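Local structure of putative 3-hydroxybutyryl-CoA dehydratase (Rhodopseudomonas palustris, 3HIN) at residues 11-20 with 42-51; 133-141 with 170-179. The protein probably acts as a lyase of the enoyl-CoA hydratase/isomerase (crotonase) family, adding or removing water across the carbon-carbon double bond of an acyl-CoA. One frame throughout, in Å; residues are numbered along the deposited sequence.

Contact 1: residues 11-20 with 42-51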
# COMPACT_ATOMS: atom_id res chain seq x y z
N THR A 11 7.96 -8.17 -24.85
CA THR A 11 8.73 -7.35 -25.79
C THR A 11 10.04 -8.06 -26.11
O THR A 11 10.62 -8.76 -25.25
CB THR A 11 8.90 -5.89 -25.27
OG1 THR A 11 8.44 -5.82 -23.91
CG2 THR A 11 8.02 -4.93 -26.13
N ILE A 12 10.48 -7.94 -27.36
CA ILE A 12 11.66 -8.67 -27.74
C ILE A 12 12.94 -7.92 -27.30
O ILE A 12 13.02 -6.72 -27.49
CB ILE A 12 11.64 -9.00 -29.28
CG1 ILE A 12 10.41 -9.86 -29.63
CG2 ILE A 12 12.96 -9.67 -29.70
CD1 ILE A 12 10.22 -11.24 -28.79
N ALA A 13 13.93 -8.62 -26.75
CA ALA A 13 15.17 -7.95 -26.35
C ALA A 13 15.81 -7.31 -27.57
O ALA A 13 15.77 -7.90 -28.66
CB ALA A 13 16.11 -8.92 -25.72
N ASP A 14 16.43 -6.13 -27.38
CA ASP A 14 17.43 -5.59 -28.33
C ASP A 14 18.85 -5.62 -27.73
O ASP A 14 19.34 -4.62 -27.19
CB ASP A 14 17.12 -4.16 -28.77
CG ASP A 14 18.16 -3.59 -29.77
OD1 ASP A 14 18.01 -2.43 -30.18
OD2 ASP A 14 19.16 -4.25 -30.13
N PRO A 15 19.50 -6.75 -27.82
CA PRO A 15 20.80 -6.90 -27.22
C PRO A 15 21.88 -5.92 -27.78
O PRO A 15 22.95 -5.79 -27.19
CB PRO A 15 21.18 -8.36 -27.59
CG PRO A 15 20.34 -8.67 -28.81
CD PRO A 15 19.05 -7.95 -28.53
N SER A 16 21.61 -5.23 -28.89
CA SER A 16 22.61 -4.34 -29.43
C SER A 16 22.65 -3.10 -28.57
O SER A 16 23.56 -2.29 -28.72
CB SER A 16 22.30 -3.92 -30.86
OG SER A 16 21.25 -2.93 -30.86
N THR A 17 21.66 -2.92 -27.68
CA THR A 17 21.63 -1.73 -26.80
C THR A 17 22.46 -1.97 -25.54
O THR A 17 22.42 -1.18 -24.65
CB THR A 17 20.18 -1.37 -26.31
OG1 THR A 17 19.65 -2.49 -25.59
CG2 THR A 17 19.28 -1.04 -27.46
N LEU A 18 23.22 -3.06 -25.45
CA LEU A 18 23.91 -3.41 -24.18
C LEU A 18 25.27 -3.91 -24.62
O LEU A 18 25.35 -4.43 -25.70
CB LEU A 18 23.21 -4.56 -23.42
CG LEU A 18 21.87 -4.22 -22.75
CD1 LEU A 18 21.36 -5.43 -22.00
CD2 LEU A 18 21.92 -2.97 -21.83
N VAL A 19 26.31 -3.70 -23.82
CA VAL A 19 27.56 -4.34 -24.06
C VAL A 19 27.94 -5.14 -22.83
O VAL A 19 28.27 -4.56 -21.78
CB VAL A 19 28.67 -3.31 -24.33
CG1 VAL A 19 30.09 -4.01 -24.16
CG2 VAL A 19 28.45 -2.61 -25.72
N VAL A 20 27.93 -6.44 -22.99
CA VAL A 20 28.02 -7.41 -21.91
C VAL A 20 29.36 -8.16 -21.95
O VAL A 20 29.69 -8.82 -22.95
CB VAL A 20 26.91 -8.47 -22.06
CG1 VAL A 20 26.97 -9.46 -20.92
CG2 VAL A 20 25.53 -7.83 -22.17
N ASP A 42 12.03 -0.14 -24.37
CA ASP A 42 11.57 -1.50 -24.04
C ASP A 42 12.53 -2.59 -24.41
O ASP A 42 12.65 -3.56 -23.70
CB ASP A 42 10.19 -1.84 -24.59
CG ASP A 42 9.09 -0.91 -24.05
OD1 ASP A 42 9.28 -0.37 -22.95
OD2 ASP A 42 8.02 -0.71 -24.72
N GLY A 43 13.25 -2.43 -25.51
CA GLY A 43 14.12 -3.51 -25.93
C GLY A 43 15.40 -3.52 -25.09
O GLY A 43 16.04 -4.55 -24.87
N LEU A 44 15.79 -2.36 -24.59
CA LEU A 44 17.00 -2.35 -23.79
C LEU A 44 16.64 -3.05 -22.48
O LEU A 44 17.34 -3.96 -22.07
CB LEU A 44 17.61 -0.97 -23.60
CG LEU A 44 18.73 -0.85 -22.54
CD1 LEU A 44 19.48 0.40 -22.78
CD2 LEU A 44 18.22 -0.85 -21.09
N MET A 45 15.50 -2.67 -21.92
CA MET A 45 14.97 -3.24 -20.71
C MET A 45 14.78 -4.73 -20.83
O MET A 45 15.12 -5.47 -19.90
CB MET A 45 13.71 -2.48 -20.28
CG MET A 45 14.05 -1.05 -19.78
SD MET A 45 14.85 -1.08 -18.12
CE MET A 45 13.32 -1.43 -17.28
N ALA A 46 14.24 -5.18 -21.96
CA ALA A 46 14.08 -6.63 -22.19
C ALA A 46 15.42 -7.36 -22.28
O ALA A 46 15.61 -8.44 -21.69
CB ALA A 46 13.23 -6.91 -23.39
N ALA A 47 16.37 -6.75 -22.99
CA ALA A 47 17.74 -7.29 -23.08
C ALA A 47 18.35 -7.35 -21.70
O ALA A 47 19.03 -8.30 -21.42
CB ALA A 47 18.66 -6.43 -23.97
N LEU A 48 18.16 -6.30 -20.90
CA LEU A 48 18.60 -6.26 -19.49
C LEU A 48 18.03 -7.40 -18.63
O LEU A 48 18.75 -8.12 -18.00
CB LEU A 48 18.19 -4.91 -18.86
CG LEU A 48 18.66 -4.64 -17.44
CD1 LEU A 48 20.20 -4.88 -17.36
CD2 LEU A 48 18.33 -3.17 -16.94
N LYS A 49 16.73 -7.58 -18.64
CA LYS A 49 16.13 -8.67 -17.94
C LYS A 49 16.76 -10.02 -18.32
O LYS A 49 17.04 -10.85 -17.45
CB LYS A 49 14.66 -8.67 -18.31
CG LYS A 49 13.79 -9.61 -17.53
CD LYS A 49 12.33 -9.36 -17.97
CE LYS A 49 11.51 -10.63 -17.90
NZ LYS A 49 10.87 -10.64 -16.55
N ASP A 50 16.97 -10.21 -19.62
CA ASP A 50 17.64 -11.39 -20.14
C ASP A 50 19.00 -11.60 -19.52
O ASP A 50 19.29 -12.70 -19.09
CB ASP A 50 17.81 -11.32 -21.66
CG ASP A 50 16.57 -11.75 -22.42
OD1 ASP A 50 15.55 -12.09 -21.74
OD2 ASP A 50 16.59 -11.73 -23.70
N CYS A 51 19.84 -10.56 -19.49
CA CYS A 51 21.19 -10.72 -18.92
C CYS A 51 21.12 -11.15 -17.46
O CYS A 51 21.95 -11.90 -17.01
CB CYS A 51 21.93 -9.42 -18.90
SG CYS A 51 22.44 -8.93 -20.46
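Leu18 leaves strand 18-20 pointing at helix 42-51 and lays its branches along the side of the helix formed by Leu44, Ala47, Leu48 and Cys51. With CG anti to the carbonyl carbon (chi1 -71°), the isobutyl group is carried to the helix, where CG lies 4.1 Å from Ala47 CB. CD1 then presses into the helix backbone, 3.5 Å from Ala47 CB, tighter than usual for two carbons, and also reaches Leu48 N and Cys51 SG. The other branch, CD2, turns to Leu44 and meets its CG at 3.9 Å, the two leucine side chains crossing at about a right angle. Alanine at 47 suits a helix approached so closely, and Val20 prolongs the apolar row by setting CG2 3.7 Å from Cys51 SG. The strand segment runs nearly parallel to the helix, at 19°, and is the start of the outermost strand 18-23 of the six-stranded sheet of this crotonase-family protein, with strand 26-31 as its neighbour. Ahead of the strand comes a 3-10 turn, 15-17, and ahead of that residues 11-14 cross the helix in an extended path. Here Ala13 CB lies over Ala46 and Ala47, small against small, and Asp14 N donates to Gly43 O at 3.0 Å. That bond is straight (171° at hydrogen), but it comes from above the carbonyl plane, opposite the face by which Ala47 N makes its helical bond. Gly43, lacking a side chain, leaves room for Asp14 CB and Ile12 O beside the helix backbone. Asp14 then forms an Asx turn, its OD2 accepting from Ser16 N and Ser16 OG. Thr17 OG1 donates to Asp14 O at 2.7 Å and also rests against Leu44 CA. At the helix start, Asp42 offers CB to Thr11 CG2, while its carboxylate is held by His91, Trp95 and Arg81.

Contact 2: residues 133-141 with 170-179; sequences AEASAYYAL and MMLTGRVYSA
A single water is gripped by Leu141 N, which donates to it at 2.7 Å, and gives its own protons to Met170 O and, at 2.8 Å, to Arg175 O. It thereby joins the end of strand 138-140 both to the last turn of helix 164-173 and to the bend behind it, where Gly174, with positive phi, lets the chain turn back. From that bend the chain runs antiparallel to 138-140. Tyr139 and Tyr177 form the hydrogen-bonded pair: Tyr139 N to Tyr177 O at 2.9 Å and Tyr177 N to Tyr139 O at 3.1 Å, both in the carbonyl plane of the acceptor. Tyr138 and Ser178 make the adjoining non-hydrogen-bonded pair. Tyr138 CA and Val176 CA make CA-H...O contacts with Tyr177 O and Tyr139 O, the carbonyls already used by the two N-H bonds.

The tyrosines on the two faces do different work. Tyr138, its CG held between the backbone N and the carbonyl carbon (chi1 59°), lies alongside Val176 and points the same way, CD1 being 4.0 Å from Val176 CG1. Tyr139 goes to the other face, where the edge of its ring meets Ser178 O, and its hydroxyl shares a second water with Ala179 O. Farther along, two methionines of the helix end reach back to the strand: the chain of Met170 bends at chi3 and brings CE to 3.7 Å from Ala140 CA, while Met171 CG touches Leu141 CD1. Alanines at 133, 137 and 179 are small enough for their CB atoms to meet where the type I turn of Glu134 to Ala137 passes the next helix.

Ser178 N-caps that helix, 179-185, and strand 138-140 lies between 177-178 and 116-118 in a three-stranded sheet. Phe187 stacks on Tyr139, and Leu122 of helix 120-127 packs against both Tyr139 and Leu141.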
# COMPACT_ATOMS: atom_id res chain seq x y z
N ALA A 133 29.55 6.66 -7.48
CA ALA A 133 29.36 7.86 -8.27
C ALA A 133 30.69 8.57 -8.51
O ALA A 133 31.41 8.90 -7.54
CB ALA A 133 28.33 8.79 -7.62
N GLU A 134 31.04 8.73 -9.81
CA GLU A 134 32.05 9.70 -10.30
C GLU A 134 31.64 11.17 -10.08
O GLU A 134 30.44 11.44 -9.97
CB GLU A 134 32.17 9.56 -11.83
CG GLU A 134 33.30 8.79 -12.24
CD GLU A 134 33.32 8.49 -13.72
OE1 GLU A 134 33.28 9.38 -14.61
OE2 GLU A 134 33.47 7.29 -13.96
N ALA A 135 32.59 12.12 -10.11
CA ALA A 135 32.21 13.51 -9.86
C ALA A 135 31.11 14.04 -10.80
O ALA A 135 30.34 14.91 -10.39
CB ALA A 135 33.41 14.41 -9.94
N SER A 136 31.04 13.55 -12.05
CA SER A 136 30.14 14.13 -13.07
C SER A 136 28.67 13.66 -12.89
O SER A 136 27.75 14.20 -13.52
CB SER A 136 30.61 13.73 -14.47
OG SER A 136 30.49 12.30 -14.56
N ALA A 137 28.44 12.68 -12.01
CA ALA A 137 27.10 12.06 -11.93
C ALA A 137 26.19 13.13 -11.36
O ALA A 137 26.61 13.92 -10.47
CB ALA A 137 27.14 10.81 -11.03
N TYR A 138 24.97 13.21 -11.88
CA TYR A 138 24.00 14.14 -11.31
C TYR A 138 22.62 13.52 -11.38
O TYR A 138 22.34 12.73 -12.28
CB TYR A 138 24.03 15.52 -12.00
CG TYR A 138 23.75 15.49 -13.49
CD1 TYR A 138 22.47 15.69 -13.96
CD2 TYR A 138 24.77 15.27 -14.43
CE1 TYR A 138 22.19 15.67 -15.31
CE2 TYR A 138 24.51 15.28 -15.83
CZ TYR A 138 23.20 15.48 -16.24
OH TYR A 138 22.86 15.48 -17.56
N TYR A 139 21.77 13.88 -10.41
CA TYR A 139 20.53 13.16 -10.11
C TYR A 139 19.34 14.09 -10.22
O TYR A 139 19.42 15.30 -9.81
CB TYR A 139 20.54 12.67 -8.68
CG TYR A 139 21.74 11.84 -8.33
CD1 TYR A 139 21.83 10.50 -8.77
CD2 TYR A 139 22.80 12.38 -7.60
CE1 TYR A 139 22.92 9.73 -8.49
CE2 TYR A 139 23.95 11.60 -7.28
CZ TYR A 139 23.97 10.27 -7.72
OH TYR A 139 25.04 9.47 -7.45
N ALA A 140 18.27 13.57 -10.82
CA ALA A 140 17.07 14.35 -10.96
C ALA A 140 15.90 13.47 -11.31
O ALA A 140 16.07 12.37 -11.91
CB ALA A 140 17.22 15.42 -12.04
N LEU A 141 14.71 13.97 -10.97
CA LEU A 141 13.47 13.40 -11.42
C LEU A 141 12.66 14.46 -12.16
O LEU A 141 11.77 15.08 -11.58
CB LEU A 141 12.68 12.90 -10.23
CG LEU A 141 13.38 11.76 -9.53
CD1 LEU A 141 12.73 11.69 -8.14
CD2 LEU A 141 13.30 10.44 -10.26
N MET A 170 12.50 17.10 -4.89
CA MET A 170 13.06 16.83 -6.27
C MET A 170 11.92 16.80 -7.33
O MET A 170 12.03 17.42 -8.39
CB MET A 170 13.77 15.46 -6.34
CG MET A 170 15.10 15.42 -5.82
SD MET A 170 15.73 13.82 -5.73
CE MET A 170 16.58 13.88 -7.33
N MET A 171 10.84 16.09 -7.01
CA MET A 171 9.68 15.96 -7.91
C MET A 171 8.90 17.26 -8.05
O MET A 171 8.51 17.62 -9.17
CB MET A 171 8.77 14.80 -7.47
CG MET A 171 9.54 13.50 -7.32
SD MET A 171 8.41 12.08 -7.09
CE MET A 171 7.88 12.10 -8.82
N LEU A 172 8.70 18.00 -6.96
CA LEU A 172 7.90 19.20 -7.11
C LEU A 172 8.62 20.36 -7.80
O LEU A 172 7.94 21.25 -8.38
CB LEU A 172 7.41 19.69 -5.74
CG LEU A 172 6.42 18.73 -5.06
CD1 LEU A 172 6.35 19.14 -3.59
CD2 LEU A 172 5.11 18.90 -5.76
N THR A 173 9.96 20.39 -7.71
CA THR A 173 10.74 21.56 -8.13
C THR A 173 11.75 21.30 -9.22
O THR A 173 12.30 22.26 -9.75
CB THR A 173 11.57 22.22 -6.96
OG1 THR A 173 12.58 21.30 -6.53
CG2 THR A 173 10.66 22.58 -5.77
N GLY A 174 12.03 20.03 -9.50
CA GLY A 174 13.06 19.63 -10.48
C GLY A 174 14.47 19.78 -9.91
O GLY A 174 15.42 19.99 -10.68
N ARG A 175 14.61 19.73 -8.58
CA ARG A 175 15.92 19.96 -8.00
C ARG A 175 16.92 18.92 -8.50
O ARG A 175 16.56 17.73 -8.59
CB ARG A 175 15.88 19.86 -6.52
CG ARG A 175 17.22 20.15 -5.90
CD ARG A 175 16.98 20.51 -4.49
NE ARG A 175 18.13 20.99 -3.76
CZ ARG A 175 18.03 21.19 -2.45
NH1 ARG A 175 16.84 20.97 -1.89
NH2 ARG A 175 19.06 21.62 -1.72
N VAL A 176 18.14 19.37 -8.81
CA VAL A 176 19.23 18.47 -9.19
C VAL A 176 20.29 18.41 -8.07
O VAL A 176 20.55 19.38 -7.36
CB VAL A 176 19.85 18.96 -10.52
CG1 VAL A 176 20.93 17.99 -11.03
CG2 VAL A 176 18.73 19.25 -11.61
N TYR A 177 20.89 17.23 -7.91
CA TYR A 177 21.96 16.98 -6.97
C TYR A 177 23.23 16.53 -7.74
O TYR A 177 23.15 15.68 -8.66
CB TYR A 177 21.49 15.90 -6.02
CG TYR A 177 20.47 16.36 -4.93
CD1 TYR A 177 20.85 17.25 -3.92
CD2 TYR A 177 19.17 15.93 -4.90
CE1 TYR A 177 19.97 17.66 -2.89
CE2 TYR A 177 18.26 16.35 -3.91
CZ TYR A 177 18.68 17.21 -2.90
OH TYR A 177 17.86 17.67 -1.92
N SER A 178 24.38 17.08 -7.39
CA SER A 178 25.63 16.53 -7.88
C SER A 178 26.00 15.21 -7.19
O SER A 178 25.40 14.78 -6.19
CB SER A 178 26.80 17.56 -7.64
OG SER A 178 26.87 17.88 -6.24
N ALA A 179 27.05 14.58 -7.72
CA ALA A 179 27.61 13.39 -7.11
C ALA A 179 28.07 13.70 -5.65
O ALA A 179 27.81 12.93 -4.75
CB ALA A 179 28.74 12.93 -7.94
O HOH W 1 26.46 10.41 -5.17
O HOH W 2 14.44 16.43 -9.96

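Contact 1 and contact 2 lie far apart in the fold, their centres about 26 Å from one another and their nearest atoms about 14 Å apart, so neither touches the other. The six-stranded sheet connects them: 11-20 leads into its outermost strand 18-23, whereas 133-141 begins on strand 130-134, the fifth in order and next to 190-192 at the other margin. Along the chain they follow in series, contact 1 closing before contact 2 opens. Contact 1 packs a helix against the sheet's edge strand, and contact 2 supplies two of the three strands of a small second sheet. Neither contact can be assigned to the active site on the present evidence.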